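Local coordinates for ribonucleoside-diphosphate reductase (Pseudomonas aeruginosa, PDB 5IM3), which probably reduces ribonucleoside diphosphates to the deoxyribonucleotide precursors of DNA, using thioredoxin as reductant, and binds dATP as an allosteric enzyme, at residues L32-Y44 with S92-Q104. Sequence-based numbering, arbitrary orientation.
Sequences LRVIKRNGTVVPY and SGGTIHIEEIQDQ. With DTP (2'-deoxyadenosine 5'-triphosphate), chain C; DTP (2'-deoxyadenosine 5'-triphosphate), chain D.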
ATOM      1  N   LEU A  32      -5.274 -53.609 -28.744  1.00128.51           N
ATOM      2  CA  LEU A  32      -6.488 -52.807 -28.642  1.00123.04           C
ATOM      3  C   LEU A  32      -7.683 -53.513 -29.276  1.00120.48           C
ATOM      4  O   LEU A  32      -7.615 -53.971 -30.416  1.00120.51           O
ATOM      5  CB  LEU A  32      -6.285 -51.442 -29.304  1.00119.07           C
ATOM      6  CG  LEU A  32      -6.092 -50.249 -28.366  1.00118.61           C
ATOM      7  CD1 LEU A  32      -5.771 -48.989 -29.164  1.00114.85           C
ATOM      8  CD2 LEU A  32      -7.326 -50.030 -27.498  1.00116.69           C
ATOM      9  N   ARG A  33      -8.780 -53.593 -28.526  1.00116.54           N
ATOM     10  CA  ARG A  33     -10.016 -54.203 -28.993  1.00113.96           C
ATOM     11  C   ARG A  33     -11.184 -53.298 -28.623  1.00109.65           C
ATOM     12  O   ARG A  33     -11.038 -52.340 -27.858  1.00108.14           O
ATOM     13  CB  ARG A  33     -10.205 -55.607 -28.403  1.00118.19           C
ATOM     14  CG  ARG A  33      -9.143 -56.604 -28.847  1.00123.05           C
ATOM     15  CD  ARG A  33      -9.401 -57.997 -28.295  1.00127.77           C
ATOM     16  NE  ARG A  33      -8.392 -58.955 -28.737  1.00132.81           N
ATOM     17  CZ  ARG A  33      -8.422 -60.256 -28.464  1.00138.17           C
ATOM     18  NH1 ARG A  33      -9.414 -60.767 -27.747  1.00138.90           N
ATOM     19  NH2 ARG A  33      -7.456 -61.050 -28.910  1.00142.91           N
ATOM     20  N   VAL A  34     -12.355 -53.608 -29.174  1.00109.85           N
ATOM     21  CA  VAL A  34     -13.529 -52.757 -29.035  1.00106.15           C
ATOM     22  C   VAL A  34     -14.722 -53.603 -28.619  1.00107.92           C
ATOM     23  O   VAL A  34     -14.941 -54.695 -29.157  1.00110.09           O
ATOM     24  CB  VAL A  34     -13.841 -52.003 -30.345  1.00101.43           C
ATOM     25  CG1 VAL A  34     -14.939 -50.971 -30.114  1.00 96.93           C
ATOM     26  CG2 VAL A  34     -12.585 -51.348 -30.896  1.00100.73           C
ATOM     27  N   ILE A  35     -15.493 -53.091 -27.665  1.00110.06           N
ATOM     28  CA  ILE A  35     -16.745 -53.719 -27.255  1.00111.91           C
ATOM     29  C   ILE A  35     -17.810 -53.329 -28.273  1.00108.16           C
ATOM     30  O   ILE A  35     -18.270 -52.184 -28.296  1.00104.49           O
ATOM     31  CB  ILE A  35     -17.153 -53.293 -25.840  1.00113.05           C
ATOM     32  CG1 ILE A  35     -16.007 -53.532 -24.849  1.00117.86           C
ATOM     33  CG2 ILE A  35     -18.401 -54.052 -25.402  1.00113.84           C
ATOM     34  CD1 ILE A  35     -16.181 -52.801 -23.534  1.00118.47           C
ATOM     35  N   LYS A  36     -18.206 -54.277 -29.119  1.00107.82           N
ATOM     36  CA  LYS A  36     -19.234 -54.007 -30.110  1.00104.32           C
ATOM     37  C   LYS A  36     -20.537 -53.595 -29.426  1.00104.37           C
ATOM     38  O   LYS A  36     -20.667 -53.622 -28.198  1.00106.08           O
ATOM     39  CB  LYS A  36     -19.459 -55.234 -30.993  1.00105.38           C
ATOM     40  CG  LYS A  36     -18.354 -55.477 -32.013  1.00105.76           C
ATOM     41  CD  LYS A  36     -18.652 -54.797 -33.343  1.00101.32           C
ATOM     42  CE  LYS A  36     -19.720 -55.548 -34.129  1.00100.42           C
ATOM     43  NZ  LYS A  36     -20.063 -54.864 -35.409  1.00 97.16           N
ATOM     44  N   ARG A  37     -21.516 -53.206 -30.248  1.00105.73           N
ATOM     45  CA  ARG A  37     -22.804 -52.769 -29.720  1.00105.33           C
ATOM     46  C   ARG A  37     -23.402 -53.814 -28.792  1.00110.25           C
ATOM     47  O   ARG A  37     -24.056 -53.475 -27.799  1.00109.49           O
ATOM     48  CB  ARG A  37     -23.770 -52.473 -30.869  1.00102.45           C
ATOM     49  CG  ARG A  37     -23.317 -51.344 -31.773  1.00100.27           C
ATOM     50  CD  ARG A  37     -24.370 -50.255 -31.908  1.00 97.68           C
ATOM     51  NE  ARG A  37     -23.772 -48.934 -32.080  1.00 95.71           N
ATOM     52  CZ  ARG A  37     -23.291 -48.469 -33.229  1.00 95.53           C
ATOM     53  NH1 ARG A  37     -23.325 -49.220 -34.323  1.00 96.93           N
ATOM     54  NH2 ARG A  37     -22.769 -47.249 -33.284  1.00 93.46           N
ATOM     55  N   ASN A  38     -23.188 -55.092 -29.097  1.00119.82           N
ATOM     56  CA  ASN A  38     -23.753 -56.193 -28.322  1.00124.88           C
ATOM     57  C   ASN A  38     -22.653 -57.219 -28.058  1.00127.16           C
ATOM     58  O   ASN A  38     -22.470 -58.167 -28.828  1.00129.99           O
ATOM     59  CB  ASN A  38     -24.944 -56.806 -29.053  1.00127.04           C
ATOM     60  CG  ASN A  38     -24.671 -57.028 -30.527  1.00127.75           C
ATOM     61  OD1 ASN A  38     -23.703 -56.500 -31.077  1.00128.09           O
ATOM     62  ND2 ASN A  38     -25.532 -57.800 -31.180  1.00128.53           N
ATOM     63  N   GLY A  39     -21.913 -57.012 -26.973  1.00115.65           N
ATOM     64  CA  GLY A  39     -21.067 -58.045 -26.408  1.00118.81           C
ATOM     65  C   GLY A  39     -19.749 -58.303 -27.109  1.00118.20           C
ATOM     66  O   GLY A  39     -18.681 -58.092 -26.526  1.00120.33           O
ATOM     67  N   THR A  40     -19.811 -58.762 -28.359  1.00117.52           N
ATOM     68  CA  THR A  40     -18.640 -59.328 -29.017  1.00118.13           C
ATOM     69  C   THR A  40     -17.463 -58.360 -28.969  1.00114.67           C
ATOM     70  O   THR A  40     -17.632 -57.142 -28.873  1.00110.89           O
ATOM     71  CB  THR A  40     -18.960 -59.682 -30.472  1.00116.51           C
ATOM     72  OG1 THR A  40     -19.249 -58.488 -31.209  1.00111.80           O
ATOM     73  CG2 THR A  40     -20.153 -60.627 -30.548  1.00117.67           C
ATOM     74  N   VAL A  41     -16.260 -58.924 -29.032  1.00111.82           N
ATOM     75  CA  VAL A  41     -15.016 -58.164 -29.008  1.00110.80           C
ATOM     76  C   VAL A  41     -14.255 -58.446 -30.295  1.00111.38           C
ATOM     77  O   VAL A  41     -14.158 -59.600 -30.728  1.00114.47           O
ATOM     78  CB  VAL A  41     -14.160 -58.519 -27.774  1.00114.78           C
ATOM     79  CG1 VAL A  41     -12.890 -57.684 -27.743  1.00114.36           C
ATOM     80  CG2 VAL A  41     -14.963 -58.321 -26.498  1.00114.65           C
ATOM     81  N   VAL A  42     -13.715 -57.393 -30.899  1.00110.64           N
ATOM     82  CA  VAL A  42     -13.015 -57.502 -32.178  1.00110.67           C
ATOM     83  C   VAL A  42     -11.744 -56.668 -32.124  1.00110.68           C
ATOM     84  O   VAL A  42     -11.619 -55.748 -31.304  1.00109.23           O
ATOM     85  CB  VAL A  42     -13.896 -57.040 -33.356  1.00105.65           C
ATOM     86  CG1 VAL A  42     -15.042 -58.017 -33.580  1.00105.80           C
ATOM     87  CG2 VAL A  42     -14.429 -55.635 -33.103  1.00100.01           C
ATOM     88  N   PRO A  43     -10.776 -56.971 -32.992  1.00106.63           N
ATOM     89  CA  PRO A  43      -9.557 -56.156 -33.037  1.00106.21           C
ATOM     90  C   PRO A  43      -9.856 -54.717 -33.432  1.00102.29           C
ATOM     91  O   PRO A  43     -10.850 -54.422 -34.098  1.00 97.86           O
ATOM     92  CB  PRO A  43      -8.696 -56.859 -34.096  1.00108.80           C
ATOM     93  CG  PRO A  43      -9.216 -58.250 -34.156  1.00112.09           C
ATOM     94  CD  PRO A  43     -10.684 -58.144 -33.880  1.00108.52           C
ATOM     95  N   TYR A  44      -8.972 -53.816 -33.007  1.00109.62           N
ATOM     96  CA  TYR A  44      -9.088 -52.404 -33.347  1.00107.00           C
ATOM     97  C   TYR A  44      -8.515 -52.173 -34.742  1.00106.92           C
ATOM     98  O   TYR A  44      -7.319 -52.384 -34.975  1.00110.04           O
ATOM     99  CB  TYR A  44      -8.361 -51.552 -32.306  1.00108.37           C
ATOM    100  CG  TYR A  44      -8.529 -50.059 -32.487  1.00104.61           C
ATOM    101  CD1 TYR A  44      -9.508 -49.358 -31.790  1.00101.76           C
ATOM    102  CD2 TYR A  44      -7.704 -49.347 -33.349  1.00104.16           C
ATOM    103  CE1 TYR A  44      -9.662 -47.991 -31.953  1.00 97.47           C
ATOM    104  CE2 TYR A  44      -7.852 -47.983 -33.517  1.00 99.55           C
ATOM    105  CZ  TYR A  44      -8.831 -47.311 -32.818  1.00 96.50           C
ATOM    106  OH  TYR A  44      -8.980 -45.952 -32.982  1.00 93.00           O
ATOM    107  N   SER A  92      -0.583 -50.857 -22.522  1.00150.30           N
ATOM    108  CA  SER A  92      -0.379 -51.918 -23.510  1.00151.33           C
ATOM    109  C   SER A  92      -1.738 -52.537 -23.819  1.00146.19           C
ATOM    110  O   SER A  92      -2.142 -53.532 -23.214  1.00151.15           O
ATOM    111  CB  SER A  92       0.608 -52.958 -22.992  1.00159.57           C
ATOM    112  OG  SER A  92       1.901 -52.402 -22.828  1.00162.75           O
ATOM    113  N   GLY A  93      -2.446 -51.941 -24.774  1.00120.85           N
ATOM    114  CA  GLY A  93      -3.744 -52.433 -25.181  1.00116.13           C
ATOM    115  C   GLY A  93      -4.842 -52.052 -24.203  1.00114.69           C
ATOM    116  O   GLY A  93      -4.610 -51.505 -23.124  1.00115.38           O
ATOM    117  N   GLY A  94      -6.070 -52.359 -24.601  1.00125.35           N
ATOM    118  CA  GLY A  94      -7.217 -52.047 -23.773  1.00124.49           C
ATOM    119  C   GLY A  94      -8.502 -52.412 -24.482  1.00120.84           C
ATOM    120  O   GLY A  94      -8.496 -53.100 -25.505  1.00120.27           O
ATOM    121  N   THR A  95      -9.613 -51.944 -23.917  1.00121.06           N
ATOM    122  CA  THR A  95     -10.931 -52.156 -24.502  1.00118.57           C
ATOM    123  C   THR A  95     -11.750 -50.884 -24.352  1.00114.84           C
ATOM    124  O   THR A  95     -11.765 -50.274 -23.280  1.00116.07           O
ATOM    125  CB  THR A  95     -11.659 -53.331 -23.840  1.00121.32           C
ATOM    126  OG1 THR A  95     -11.697 -53.138 -22.421  1.00124.80           O
ATOM    127  CG2 THR A  95     -10.960 -54.647 -24.160  1.00126.14           C
ATOM    128  N   ILE A  96     -12.431 -50.493 -25.431  1.00110.38           N
ATOM    129  CA  ILE A  96     -13.227 -49.275 -25.462  1.00107.16           C
ATOM    130  C   ILE A  96     -14.569 -49.582 -26.114  1.00104.08           C
ATOM    131  O   ILE A  96     -14.706 -50.519 -26.903  1.00104.98           O
ATOM    132  CB  ILE A  96     -12.514 -48.134 -26.217  1.00105.34           C
ATOM    133  CG1 ILE A  96     -11.935 -48.660 -27.534  1.00104.96           C
ATOM    134  CG2 ILE A  96     -11.425 -47.520 -25.341  1.00107.91           C
ATOM    135  CD1 ILE A  96     -11.311 -47.595 -28.405  1.00102.41           C
ATOM    136  N   HIS A  97     -15.565 -48.768 -25.776  1.00 98.87           N
ATOM    137  CA  HIS A  97     -16.906 -48.966 -26.299  1.00 96.29           C
ATOM    138  C   HIS A  97     -17.032 -48.369 -27.693  1.00 92.95           C
ATOM    139  O   HIS A  97     -16.330 -47.420 -28.056  1.00 90.80           O
ATOM    140  CB  HIS A  97     -17.945 -48.340 -25.368  1.00 94.63           C
ATOM    141  CG  HIS A  97     -18.181 -49.126 -24.117  1.00 97.51           C
ATOM    142  ND1 HIS A  97     -17.463 -48.917 -22.959  1.00100.91           N
ATOM    143  CD2 HIS A  97     -19.050 -50.130 -23.846  1.00 99.41           C
ATOM    144  CE1 HIS A  97     -17.883 -49.753 -22.026  1.00104.75           C
ATOM    145  NE2 HIS A  97     -18.845 -50.499 -22.538  1.00103.73           N
ATOM    146  N   ILE A  98     -17.944 -48.942 -28.481  1.00 91.99           N
ATOM    147  CA  ILE A  98     -18.126 -48.489 -29.855  1.00 88.94           C
ATOM    148  C   ILE A  98     -18.603 -47.043 -29.876  1.00 85.36           C
ATOM    149  O   ILE A  98     -18.187 -46.248 -30.729  1.00 83.08           O
ATOM    150  CB  ILE A  98     -19.101 -49.427 -30.592  1.00 89.67           C
ATOM    151  CG1 ILE A  98     -19.030 -49.206 -32.104  1.00 87.87           C
ATOM    152  CG2 ILE A  98     -20.520 -49.244 -30.077  1.00 89.17           C
ATOM    153  CD1 ILE A  98     -17.868 -49.927 -32.752  1.00 91.18           C
ATOM    154  N   GLU A  99     -19.478 -46.675 -28.936  1.00 78.28           N
ATOM    155  CA  GLU A  99     -19.950 -45.295 -28.856  1.00 75.29           C
ATOM    156  C   GLU A  99     -18.844 -44.357 -28.392  1.00 74.68           C
ATOM    157  O   GLU A  99     -18.862 -43.166 -28.723  1.00 71.42           O
ATOM    158  CB  GLU A  99     -21.153 -45.204 -27.915  1.00 75.16           C
ATOM    159  CG  GLU A  99     -22.318 -46.099 -28.309  1.00 75.37           C
ATOM    160  CD  GLU A  99     -22.929 -45.713 -29.644  1.00 73.08           C
ATOM    161  OE1 GLU A  99     -23.030 -44.501 -29.929  1.00 71.22           O
ATOM    162  OE2 GLU A  99     -23.303 -46.624 -30.412  1.00 73.05           O
ATOM    163  N   GLU A 100     -17.881 -44.872 -27.626  1.00 86.23           N
ATOM    164  CA  GLU A 100     -16.740 -44.062 -27.217  1.00 87.65           C
ATOM    165  C   GLU A 100     -15.911 -43.637 -28.422  1.00 85.02           C
ATOM    166  O   GLU A 100     -15.311 -42.556 -28.415  1.00 84.25           O
ATOM    167  CB  GLU A 100     -15.888 -44.850 -26.219  1.00 92.60           C
ATOM    168  CG  GLU A 100     -15.191 -44.007 -25.159  1.00 95.42           C
ATOM    169  CD  GLU A 100     -14.687 -44.841 -23.991  1.00101.41           C
ATOM    170  OE1 GLU A 100     -15.301 -45.889 -23.694  1.00102.98           O
ATOM    171  OE2 GLU A 100     -13.673 -44.452 -23.372  1.00104.28           O
ATOM    172  N   ILE A 101     -15.880 -44.464 -29.467  1.00 75.74           N
ATOM    173  CA  ILE A 101     -15.150 -44.131 -30.684  1.00 72.26           C
ATOM    174  C   ILE A 101     -15.947 -43.152 -31.535  1.00 69.80           C
ATOM    175  O   ILE A 101     -15.394 -42.184 -32.072  1.00 67.39           O
ATOM    176  CB  ILE A 101     -14.820 -45.417 -31.463  1.00 72.69           C
ATOM    177  CG1 ILE A 101     -14.090 -46.406 -30.545  1.00 76.55           C
ATOM    178  CG2 ILE A 101     -13.995 -45.088 -32.713  1.00 72.22           C
ATOM    179  CD1 ILE A 101     -13.866 -47.740 -31.152  1.00 78.56           C
ATOM    180  N   GLN A 102     -17.251 -43.398 -31.686  1.00 68.13           N
ATOM    181  CA  GLN A 102     -18.102 -42.482 -32.439  1.00 65.54           C
ATOM    182  C   GLN A 102     -17.997 -41.064 -31.891  1.00 63.81           C
ATOM    183  O   GLN A 102     -17.953 -40.095 -32.657  1.00 60.76           O
ATOM    184  CB  GLN A 102     -19.554 -42.966 -32.398  1.00 64.23           C
ATOM    185  CG  GLN A 102     -19.828 -44.235 -33.195  1.00 65.05           C
ATOM    186  CD  GLN A 102     -19.990 -43.970 -34.680  1.00 63.99           C
ATOM    187  OE1 GLN A 102     -19.067 -43.494 -35.344  1.00 63.35           O
ATOM    188  NE2 GLN A 102     -21.171 -44.274 -35.209  1.00 62.65           N
ATOM    189  N   ASP A 103     -17.949 -40.925 -30.564  1.00 60.60           N
ATOM    190  CA  ASP A 103     -17.844 -39.601 -29.962  1.00 59.99           C
ATOM    191  C   ASP A 103     -16.517 -38.938 -30.309  1.00 62.12           C
ATOM    192  O   ASP A 103     -16.475 -37.738 -30.602  1.00 58.63           O
ATOM    193  CB  ASP A 103     -18.012 -39.700 -28.446  1.00 61.51           C
ATOM    194  CG  ASP A 103     -19.465 -39.834 -28.026  1.00 60.26           C
ATOM    195  OD1 ASP A 103     -20.322 -40.079 -28.902  1.00 58.15           O
ATOM    196  OD2 ASP A 103     -19.750 -39.693 -26.817  1.00 61.07           O
ATOM    197  N   GLN A 104     -15.421 -39.702 -30.283  1.00 70.49           N
ATOM    198  CA  GLN A 104     -14.120 -39.128 -30.615  1.00 72.60           C
ATOM    199  C   GLN A 104     -14.004 -38.821 -32.102  1.00 67.92           C
ATOM    200  O   GLN A 104     -13.277 -37.898 -32.483  1.00 67.88           O
ATOM    201  CB  GLN A 104     -13.001 -40.071 -30.171  1.00 77.04           C
ATOM    202  CG  GLN A 104     -12.820 -40.137 -28.660  1.00 80.48           C
ATOM    203  CD  GLN A 104     -12.364 -38.815 -28.066  1.00 81.11           C
ATOM    204  OE1 GLN A 104     -11.583 -38.084 -28.674  1.00 80.48           O
ATOM    205  NE2 GLN A 104     -12.858 -38.500 -26.872  1.00 82.05           N
TER
HETATM  206  PG  DTP C1001     -21.916 -52.531 -38.451  1.00 89.75           P
HETATM  207  O1G DTP C1001     -21.107 -53.161 -39.521  1.00 88.73           O
HETATM  208  O2G DTP C1001     -22.227 -51.050 -38.733  1.00 86.06           O
HETATM  209  O3G DTP C1001     -23.229 -53.248 -38.210  1.00 92.68           O
HETATM  210  PB  DTP C1001     -20.593 -51.195 -36.332  1.00 88.97           P
HETATM  211  O1B DTP C1001     -21.652 -50.168 -36.230  1.00 89.04           O
HETATM  212  O2B DTP C1001     -19.981 -51.514 -34.981  1.00 88.89           O
HETATM  213  O3B DTP C1001     -21.145 -52.496 -37.059  1.00 88.02           O
HETATM  214  PA  DTP C1001     -19.740 -49.550 -38.462  1.00 88.48           P
HETATM  215  O1A DTP C1001     -18.776 -49.683 -39.570  1.00 88.61           O
HETATM  216  O2A DTP C1001     -21.208 -49.502 -38.899  1.00 85.32           O
HETATM  217  O3A DTP C1001     -19.512 -50.693 -37.381  1.00 89.67           O
HETATM  218  O5' DTP C1001     -19.453 -48.311 -37.579  1.00 88.67           O
HETATM  219  C5' DTP C1001     -18.108 -48.216 -37.102  1.00 91.25           C
HETATM  220  C4' DTP C1001     -17.987 -47.190 -36.008  1.00 94.21           C
HETATM  221  O4' DTP C1001     -17.359 -47.796 -34.862  1.00 97.42           O
HETATM  222  C3' DTP C1001     -17.073 -46.030 -36.375  1.00 95.48           C
HETATM  223  O3' DTP C1001     -17.357 -44.865 -35.600  1.00 95.04           O
HETATM  224  C2' DTP C1001     -15.695 -46.589 -36.044  1.00 98.01           C
HETATM  225  C1' DTP C1001     -15.951 -47.609 -34.940  1.00100.13           C
HETATM  226  N9  DTP C1001     -15.319 -48.906 -35.167  1.00103.28           N
HETATM  227  C8  DTP C1001     -15.781 -49.967 -35.899  1.00103.97           C
HETATM  228  N7  DTP C1001     -14.935 -50.965 -35.990  1.00103.69           N
HETATM  229  C5  DTP C1001     -13.839 -50.532 -35.261  1.00103.90           C
HETATM  230  C6  DTP C1001     -12.598 -51.129 -34.972  1.00104.92           C
HETATM  231  N6  DTP C1001     -12.195 -52.290 -35.503  1.00105.24           N
HETATM  232  N1  DTP C1001     -11.744 -50.443 -34.181  1.00105.29           N
HETATM  233  C2  DTP C1001     -12.110 -49.238 -33.733  1.00104.98           C
HETATM  234  N3  DTP C1001     -13.235 -48.563 -33.970  1.00104.61           N
HETATM  235  C4  DTP C1001     -14.066 -49.270 -34.739  1.00104.01           C
HETATM  236  PG  DTP D1002     -25.753 -49.159 -37.634  0.95 79.93           P
HETATM  237  O1G DTP D1002     -24.539 -49.877 -37.961  0.95 80.85           O
HETATM  238  O2G DTP D1002     -26.728 -49.071 -38.763  0.95 79.11           O
HETATM  239  O3G DTP D1002     -26.446 -49.688 -36.414  0.95 82.35           O
HETATM  240  PB  DTP D1002     -24.051 -46.810 -37.460  0.95 75.47           P
HETATM  241  O1B DTP D1002     -22.868 -47.593 -37.064  0.95 79.33           O
HETATM  242  O2B DTP D1002     -24.108 -45.511 -36.669  0.95 77.18           O
HETATM  243  O3B DTP D1002     -25.382 -47.658 -37.260  0.95 79.93           O
HETATM  244  PA  DTP D1002     -23.333 -47.334 -40.204  0.95 76.43           P
HETATM  245  O1A DTP D1002     -24.125 -47.186 -41.443  0.95 75.12           O
HETATM  246  O2A DTP D1002     -23.166 -48.808 -39.804  0.95 79.78           O
HETATM  247  O3A DTP D1002     -24.020 -46.521 -39.022  0.95 76.55           O
HETATM  248  O5' DTP D1002     -21.904 -46.680 -40.255  0.95 73.17           O
HETATM  249  C5' DTP D1002     -21.731 -45.411 -40.903  0.95 70.92           C
HETATM  250  C4' DTP D1002     -21.093 -44.392 -39.989  0.95 70.10           C
HETATM  251  O4' DTP D1002     -20.385 -43.425 -40.792  0.95 67.93           O
HETATM  252  C3' DTP D1002     -22.078 -43.603 -39.114  0.95 70.41           C
HETATM  253  O3' DTP D1002     -21.734 -43.728 -37.733  0.95 69.44           O
HETATM  254  C2' DTP D1002     -21.917 -42.151 -39.565  0.95 68.65           C
HETATM  255  C1' DTP D1002     -21.140 -42.234 -40.867  0.95 67.52           C
HETATM  256  N9  DTP D1002     -21.957 -42.263 -42.079  0.95 64.65           N
HETATM  257  C8  DTP D1002     -22.234 -43.318 -42.906  0.95 62.99           C
HETATM  258  N7  DTP D1002     -23.053 -43.027 -43.888  0.95 63.19           N
HETATM  259  C5  DTP D1002     -23.333 -41.683 -43.695  0.95 62.77           C
HETATM  260  C6  DTP D1002     -24.144 -40.772 -44.398  0.95 61.41           C
HETATM  261  N6  DTP D1002     -24.908 -41.108 -45.440  0.95 61.74           N
HETATM  262  N1  DTP D1002     -24.179 -39.497 -43.958  0.95 61.69           N
HETATM  263  C2  DTP D1002     -23.459 -39.168 -42.883  0.95 61.56           C
HETATM  264  N3  DTP D1002     -22.676 -39.941 -42.130  0.95 62.83           N
HETATM  265  C4  DTP D1002     -22.656 -41.197 -42.589  0.95 63.73           C
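Arg37 grips Glu99 side-on, with NE and NH2 both directed at the single oxygen OE2; the NE to OE2 distance is 2.9 Å. That oxygen lies in the guanidinium plane, although the carboxylate plane is turned 43° from it. The third guanidinium nitrogen faces the nucleotides: Arg37 NH1 donates to O1B of the chain D dATP at 3.2 Å and more weakly to O1B of the chain C dATP. A bend at chi2 (-125°) and another at chi3 carry the group across CG2 of Ile98. Gln102, one helical turn beyond Ile98, sends NE2 almost straight to O3' of the chain D dATP (2.6 Å, 173°), while Tyr121 OH holds its amide oxygen OE1, positioning the amide.

On the adenine side, Val34 and Ile101 meet tip to tip, CG1 to CD1 at 3.6 Å. The remaining methyl of Val34, CG2, comes to 3.5 Å from N1 of the chain C base. The Tyr44 ring takes C2 of that base over one face and also touches CD1 of Ile96.

Behind these side chains, strands 33-35 and 95-97 pair in parallel. Arg33 N donates to Gly94 O and Ile35 N to Ile96 O (2.8 Å), while the return bond from Ile96 N to Arg33 O is weak. On the sheet face opposite Val34 and Ile96, Ile35 sets CD1 over the His97 ring, 3.8 Å from its centroid, a CH-pi contact.

Further out, Arg125 forms a salt bridge with Glu99 OE1, and Phe86 of helix 69-88 packs against Tyr44, Ile96 and Ile101. Gripped at both oxygens, Glu99 would be expected to stay ionised and steady the guanidinium. The geometry is consistent with Arg37 linking the Glu99–Arg125 charge pair to the beta-phosphates of two dATP molecules of this ATP cone.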